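Local structure of GENE 22 product (Bacillus phage spp1, 2XC8) at residues T102-P105 / N106-E110. The protein is a phage product of unestablished function whose fold resembles a domain of the receptor-binding protein of lactococcal phage p2. Numbering follows the deposited sequence.
Sequences TVFP and NGTRE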
ATOM      1  N   THR B 102       8.877 -13.450  -3.024  1.00 19.80           N
ATOM      2  CA  THR B 102      10.045 -14.310  -2.862  1.00 19.78           C
ATOM      3  C   THR B 102      10.957 -13.732  -1.778  1.00 24.10           C
ATOM      4  O   THR B 102      11.399 -12.584  -1.869  1.00 23.82           O
ATOM      5  CB  THR B 102      10.819 -14.480  -4.191  1.00 24.62           C
ATOM      6  OG1 THR B 102       9.932 -14.982  -5.201  1.00 22.46           O
ATOM      7  CG2 THR B 102      11.987 -15.450  -4.026  1.00 22.39           C
ATOM      8  N   VAL B 103      11.217 -14.535  -0.748  1.00 20.39           N
ATOM      9  CA  VAL B 103      12.069 -14.133   0.370  1.00 20.10           C
ATOM     10  C   VAL B 103      13.397 -14.883   0.303  1.00 24.84           C
ATOM     11  O   VAL B 103      13.431 -16.113   0.378  1.00 24.28           O
ATOM     12  CB  VAL B 103      11.383 -14.383   1.740  1.00 23.38           C
ATOM     13  CG1 VAL B 103      12.232 -13.829   2.880  1.00 23.44           C
ATOM     14  CG2 VAL B 103       9.991 -13.765   1.770  1.00 22.63           C
ATOM     15  N   PHE B 104      14.483 -14.129   0.162  1.00 21.64           N
ATOM     16  CA  PHE B 104      15.824 -14.698   0.044  1.00 21.83           C
ATOM     17  C   PHE B 104      16.451 -14.927   1.424  1.00 27.93           C
ATOM     18  O   PHE B 104      16.074 -14.249   2.383  1.00 28.26           O
ATOM     19  CB  PHE B 104      16.695 -13.798  -0.840  1.00 23.33           C
ATOM     20  CG  PHE B 104      16.242 -13.747  -2.273  1.00 23.90           C
ATOM     21  CD1 PHE B 104      16.681 -14.701  -3.187  1.00 26.67           C
ATOM     22  CD2 PHE B 104      15.361 -12.759  -2.709  1.00 24.66           C
ATOM     23  CE1 PHE B 104      16.259 -14.669  -4.513  1.00 26.68           C
ATOM     24  CE2 PHE B 104      14.934 -12.718  -4.035  1.00 26.65           C
ATOM     25  CZ  PHE B 104      15.384 -13.674  -4.939  1.00 24.63           C
ATOM     26  N   PRO B 105      17.396 -15.888   1.535  1.00 25.57           N
ATOM     27  CA  PRO B 105      17.995 -16.241   2.829  1.00 26.39           C
ATOM     28  C   PRO B 105      18.407 -15.066   3.726  1.00 29.98           C
ATOM     29  O   PRO B 105      18.245 -15.149   4.946  1.00 30.71           O
ATOM     30  CB  PRO B 105      19.221 -17.063   2.427  1.00 29.04           C
ATOM     31  CG  PRO B 105      18.802 -17.741   1.179  1.00 32.36           C
ATOM     32  CD  PRO B 105      17.886 -16.777   0.459  1.00 26.90           C
ATOM     33  N   ASN B 106      18.925 -13.988   3.135  1.00 24.80           N
ATOM     34  CA  ASN B 106      19.375 -12.825   3.913  1.00 24.47           C
ATOM     35  C   ASN B 106      18.264 -11.836   4.306  1.00 27.83           C
ATOM     36  O   ASN B 106      18.531 -10.813   4.942  1.00 28.00           O
ATOM     37  CB  ASN B 106      20.556 -12.110   3.226  1.00 22.21           C
ATOM     38  CG  ASN B 106      20.153 -11.349   1.965  1.00 35.07           C
ATOM     39  OD1 ASN B 106      19.035 -11.478   1.463  1.00 30.35           O
ATOM     40  ND2 ASN B 106      21.080 -10.551   1.444  1.00 24.63           N
ATOM     41  N   GLY B 107      17.027 -12.152   3.924  1.00 23.46           N
ATOM     42  CA  GLY B 107      15.869 -11.340   4.291  1.00 22.98           C
ATOM     43  C   GLY B 107      15.342 -10.433   3.194  1.00 26.19           C
ATOM     44  O   GLY B 107      14.319  -9.767   3.378  1.00 24.93           O
ATOM     45  N   THR B 108      16.039 -10.402   2.059  1.00 23.00           N
ATOM     46  CA  THR B 108      15.630  -9.597   0.908  1.00 22.45           C
ATOM     47  C   THR B 108      14.301 -10.102   0.345  1.00 24.99           C
ATOM     48  O   THR B 108      14.138 -11.298   0.084  1.00 24.24           O
ATOM     49  CB  THR B 108      16.715  -9.594  -0.198  1.00 28.57           C
ATOM     50  OG1 THR B 108      17.972  -9.188   0.358  1.00 25.66           O
ATOM     51  CG2 THR B 108      16.340  -8.650  -1.333  1.00 26.22           C
ATOM     52  N   ARG B 109      13.357  -9.180   0.173  1.00 21.15           N
ATOM     53  CA  ARG B 109      12.026  -9.508  -0.324  1.00 20.30           C
ATOM     54  C   ARG B 109      11.808  -8.922  -1.713  1.00 26.58           C
ATOM     55  O   ARG B 109      12.048  -7.736  -1.939  1.00 27.67           O
ATOM     56  CB  ARG B 109      10.955  -8.986   0.637  1.00 16.76           C
ATOM     57  CG  ARG B 109      11.046  -9.556   2.044  1.00 17.24           C
ATOM     58  CD  ARG B 109      10.253  -8.719   3.027  1.00 16.12           C
ATOM     59  NE  ARG B 109      10.354  -9.242   4.388  1.00 17.01           N
ATOM     60  CZ  ARG B 109       9.742  -8.721   5.448  1.00 32.00           C
ATOM     61  NH1 ARG B 109       8.970  -7.648   5.321  1.00 22.40           N
ATOM     62  NH2 ARG B 109       9.901  -9.275   6.642  1.00 20.94           N
ATOM     63  N   GLU B 110      11.366  -9.768  -2.640  1.00 23.37           N
ATOM     64  CA  GLU B 110      11.007  -9.331  -3.984  1.00 22.94           C
ATOM     65  C   GLU B 110       9.643  -9.898  -4.356  1.00 26.74           C
ATOM     66  O   GLU B 110       9.442 -11.116  -4.342  1.00 27.11           O
ATOM     67  CB  GLU B 110      12.075  -9.753  -5.002  1.00 24.21           C
ATOM     68  CG  GLU B 110      11.778  -9.369  -6.460  1.00 29.55           C
ATOM     69  CD  GLU B 110      11.743  -7.863  -6.711  1.00 45.91           C
ATOM     70  OE1 GLU B 110      11.183  -7.456  -7.752  1.00 43.53           O
ATOM     71  OE2 GLU B 110      12.271  -7.086  -5.882  1.00 36.38           O
TER
HETATM   72  O   HOH W   1       7.519 -13.152  -6.382  1.00 60.11           O
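Phe104 turns one ring edge toward Thr108 and Glu110 on the returning chain. Its CG stands anti to the carbonyl carbon (chi1 -66°), which swings the ring back along its own strand. At the edge, CD2 sits 3.4 Å from Thr108 O, and CE2 touches Glu110 CB at 4.2 Å, both partners near the ring plane. One ring face is met by Thr102 CG2, 3.9 Å above the plane and offset toward the rim. The same Thr108 O accepts a hydrogen bond from Phe104 N at 2.9 Å. Thr102 and Glu110 follow as an antiparallel hydrogen-bonded pair, with two bonds between their backbones.

On the other face of the sheet, Val103 CG2 packs against Arg109 CG. The Arg109 guanidinium extends beyond the hairpin to a salt bridge with Glu19 and to the carbonyls of Thr20 and Glu21.

The chain reverses through a type I turn from Phe104 to Gly107, closed by Gly107 N to Phe104 O at 2.8 Å. At the positive phi of Gly107 (102°) a CB would press against the carbonyl O of Asn106, and glycine has none. Asn106 places its CG between backbone N and carbonyl carbon (chi1 72°). Its OD1 thereby takes two bonds from the same face of the amide plane, from Thr108 OG1 at 2.8 Å and from Thr108 N at 3.2 Å. These bonds help fix the amide at the exposed tip, and the second defines an Asx turn. The whole is a 3:5 beta hairpin, a type I turn with a G1 bulge, joining antiparallel neighbours 93-103 and 109-117 of the five-stranded mixed sheet.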